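Local coordinates for oxidoreductase, NAD-binding/iron-sulfur cluster-binding protein (Nitratireductor pacificus pht-3B, PDB 6ZXU) that probably removes halogen atoms reductively from organohalide substrates, using a bound cobalamin and two [4Fe-4S] clusters, at residues Ile637-Trp640 against Trp641-Glu645. Sequence-based numbering, arbitrary orientation.
Sequences IKRW and WFDLE
Lys638 O, at the end of a 3-10 segment, lies 3.5 Å from CZ3 of Trp641, three residues on; the lysine's own amine leads off to the carbonyls of Asn33 and Arg36. Next, Arg639 crosses the Trp641 indole at about a right angle. With its CG anti to the backbone N (chi1 -171°) and the chain extended as far as NE, it lays CG over one face of the six-membered ring, a CH-pi contact of 4.1 Å from CG to the ring centroid. The guanidinium carries on to Asp643: Arg639 NH2 donates to Asp643 OD2 at 2.9 Å, close to the guanidinium plane and on the carboxylate's syn side, though the hydrogen bond within this salt bridge is somewhat bent, with an N-H...O angle of 146°. NH1 has a second carboxylate, that of Glu660. A water accepts from Arg639 NE and donates to Trp641 O and, weakly, to Asp643 OD1; another links Arg639 O to Trp641 O. Arg639 is also the centre of an inverse gamma turn, in the connection between helix 619-628 and strand 645-647. Trp640 then meets its neighbour in a T-shaped pair: the edge of Trp641 at CE3 points at the Trp640 face, planes at 90°, and the five-membered ring of Trp640 and the six-membered ring of Trp641 have centroids 5.0 Å apart. Farther along that Trp640 ring, CB of Trp641 sits 4.1 Å from the six-membered centroid. Trp640 NE1 is hydrogen-bonded to Thr434 OG1, and the Trp640 side chain touches Ala112 and Ser113 of helix 103-116.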
loop_
_atom_site.group_PDB
_atom_site.type_symbol
_atom_site.label_atom_id
_atom_site.label_comp_id
_atom_site.label_asym_id
_atom_site.label_seq_id
_atom_site.Cartn_x
_atom_site.Cartn_y
_atom_site.Cartn_z
ATOM N N ILE A 637 -19.039 -11.491 1.218
ATOM C CA ILE A 637 -18.077 -12.496 1.691
ATOM C C ILE A 637 -16.745 -11.881 2.090
ATOM O O ILE A 637 -16.054 -12.411 2.915
ATOM C CB ILE A 637 -17.862 -13.560 0.594
ATOM C CG1 ILE A 637 -19.094 -14.463 0.588
ATOM C CG2 ILE A 637 -16.733 -14.495 0.882
ATOM C CD1 ILE A 637 -19.433 -15.067 -0.764
ATOM N N LYS A 638 -16.380 -10.776 1.450
ATOM C CA LYS A 638 -15.081 -10.149 1.697
ATOM C C LYS A 638 -15.062 -9.134 2.853
ATOM O O LYS A 638 -14.059 -8.475 3.092
ATOM C CB LYS A 638 -14.600 -9.507 0.428
ATOM C CG LYS A 638 -14.488 -10.426 -0.812
ATOM C CD LYS A 638 -13.404 -11.444 -0.609
ATOM C CE LYS A 638 -13.142 -12.157 -1.894
ATOM N NZ LYS A 638 -11.961 -13.022 -1.710
ATOM N N ARG A 639 -16.173 -8.941 3.548
ATOM C CA ARG A 639 -16.247 -8.013 4.635
ATOM C C ARG A 639 -15.742 -8.655 5.907
ATOM O O ARG A 639 -16.517 -9.167 6.715
ATOM C CB ARG A 639 -17.669 -7.459 4.770
ATOM C CG ARG A 639 -17.778 -6.300 5.757
ATOM C CD ARG A 639 -19.050 -5.559 5.518
ATOM N NE ARG A 639 -19.382 -4.624 6.573
ATOM C CZ ARG A 639 -20.558 -3.976 6.590
ATOM N NH1 ARG A 639 -21.430 -4.169 5.609
ATOM N NH2 ARG A 639 -20.861 -3.103 7.541
ATOM N N TRP A 640 -14.432 -8.644 6.105
ATOM C CA TRP A 640 -13.859 -9.402 7.177
ATOM C C TRP A 640 -13.629 -8.585 8.444
ATOM O O TRP A 640 -13.277 -9.174 9.476
ATOM C CB TRP A 640 -12.479 -9.936 6.746
ATOM C CG TRP A 640 -11.518 -8.880 6.240
ATOM C CD1 TRP A 640 -11.371 -8.480 4.909
ATOM C CD2 TRP A 640 -10.572 -8.099 6.996
ATOM N NE1 TRP A 640 -10.409 -7.484 4.805
ATOM C CE2 TRP A 640 -9.900 -7.237 6.059
ATOM C CE3 TRP A 640 -10.269 -8.008 8.341
ATOM C CZ2 TRP A 640 -8.952 -6.329 6.462
ATOM C CZ3 TRP A 640 -9.373 -7.093 8.749
ATOM C CH2 TRP A 640 -8.692 -6.275 7.822
ATOM N N TRP A 641 -13.715 -7.250 8.362
ATOM C CA TRP A 641 -13.329 -6.362 9.492
ATOM C C TRP A 641 -14.540 -6.063 10.374
ATOM O O TRP A 641 -15.708 -6.224 9.965
ATOM C CB TRP A 641 -12.726 -5.018 8.951
ATOM C CG TRP A 641 -13.671 -4.271 8.024
ATOM C CD1 TRP A 641 -14.575 -3.290 8.373
ATOM C CD2 TRP A 641 -13.817 -4.465 6.624
ATOM N NE1 TRP A 641 -15.283 -2.903 7.279
ATOM C CE2 TRP A 641 -14.814 -3.598 6.188
ATOM C CE3 TRP A 641 -13.170 -5.281 5.692
ATOM C CZ2 TRP A 641 -15.235 -3.584 4.878
ATOM C CZ3 TRP A 641 -13.580 -5.273 4.409
ATOM C CH2 TRP A 641 -14.605 -4.423 3.991
ATOM N N PHE A 642 -14.246 -5.603 11.593
ATOM C CA PHE A 642 -15.265 -5.133 12.546
ATOM C C PHE A 642 -15.573 -3.660 12.320
ATOM O O PHE A 642 -14.680 -2.882 12.001
ATOM C CB PHE A 642 -14.771 -5.308 13.992
ATOM C CG PHE A 642 -14.492 -6.726 14.425
ATOM C CD1 PHE A 642 -15.126 -7.799 13.858
ATOM C CD2 PHE A 642 -13.583 -6.944 15.457
ATOM C CE1 PHE A 642 -14.864 -9.073 14.246
ATOM C CE2 PHE A 642 -13.320 -8.210 15.897
ATOM C CZ PHE A 642 -13.963 -9.273 15.291
ATOM N N ASP A 643 -16.825 -3.289 12.468
ATOM C CA ASP A 643 -17.232 -1.901 12.450
ATOM C C ASP A 643 -17.073 -1.262 13.860
ATOM O O ASP A 643 -17.958 -1.339 14.690
ATOM C CB ASP A 643 -18.686 -1.786 12.011
ATOM C CG ASP A 643 -18.862 -2.068 10.566
ATOM O OD1 ASP A 643 -17.872 -2.027 9.780
ATOM O OD2 ASP A 643 -19.961 -2.365 10.183
ATOM N N LEU A 644 -15.892 -0.755 14.131
ATOM C CA LEU A 644 -15.482 -0.171 15.379
ATOM C C LEU A 644 -14.955 1.223 15.140
ATOM O O LEU A 644 -14.159 1.425 14.226
ATOM C CB LEU A 644 -14.374 -0.996 16.082
ATOM C CG LEU A 644 -14.768 -2.410 16.506
ATOM C CD1 LEU A 644 -13.583 -3.201 17.052
ATOM C CD2 LEU A 644 -15.909 -2.350 17.516
ATOM N N GLU A 645 -15.394 2.162 15.978
ATOM C CA GLU A 645 -14.944 3.535 15.978
ATOM C C GLU A 645 -14.456 3.816 17.363
ATOM O O GLU A 645 -15.176 3.644 18.320
ATOM C CB GLU A 645 -16.115 4.475 15.581
ATOM C CG GLU A 645 -15.782 5.927 15.715
ATOM C CD GLU A 645 -16.918 6.865 15.326
ATOM O OE1 GLU A 645 -18.108 6.453 15.198
ATOM O OE2 GLU A 645 -16.609 8.065 15.120
HETATM O O HOH W 1 -17.780 -4.768 8.861
HETATM O O HOH W 2 -16.730 -9.079 9.788
#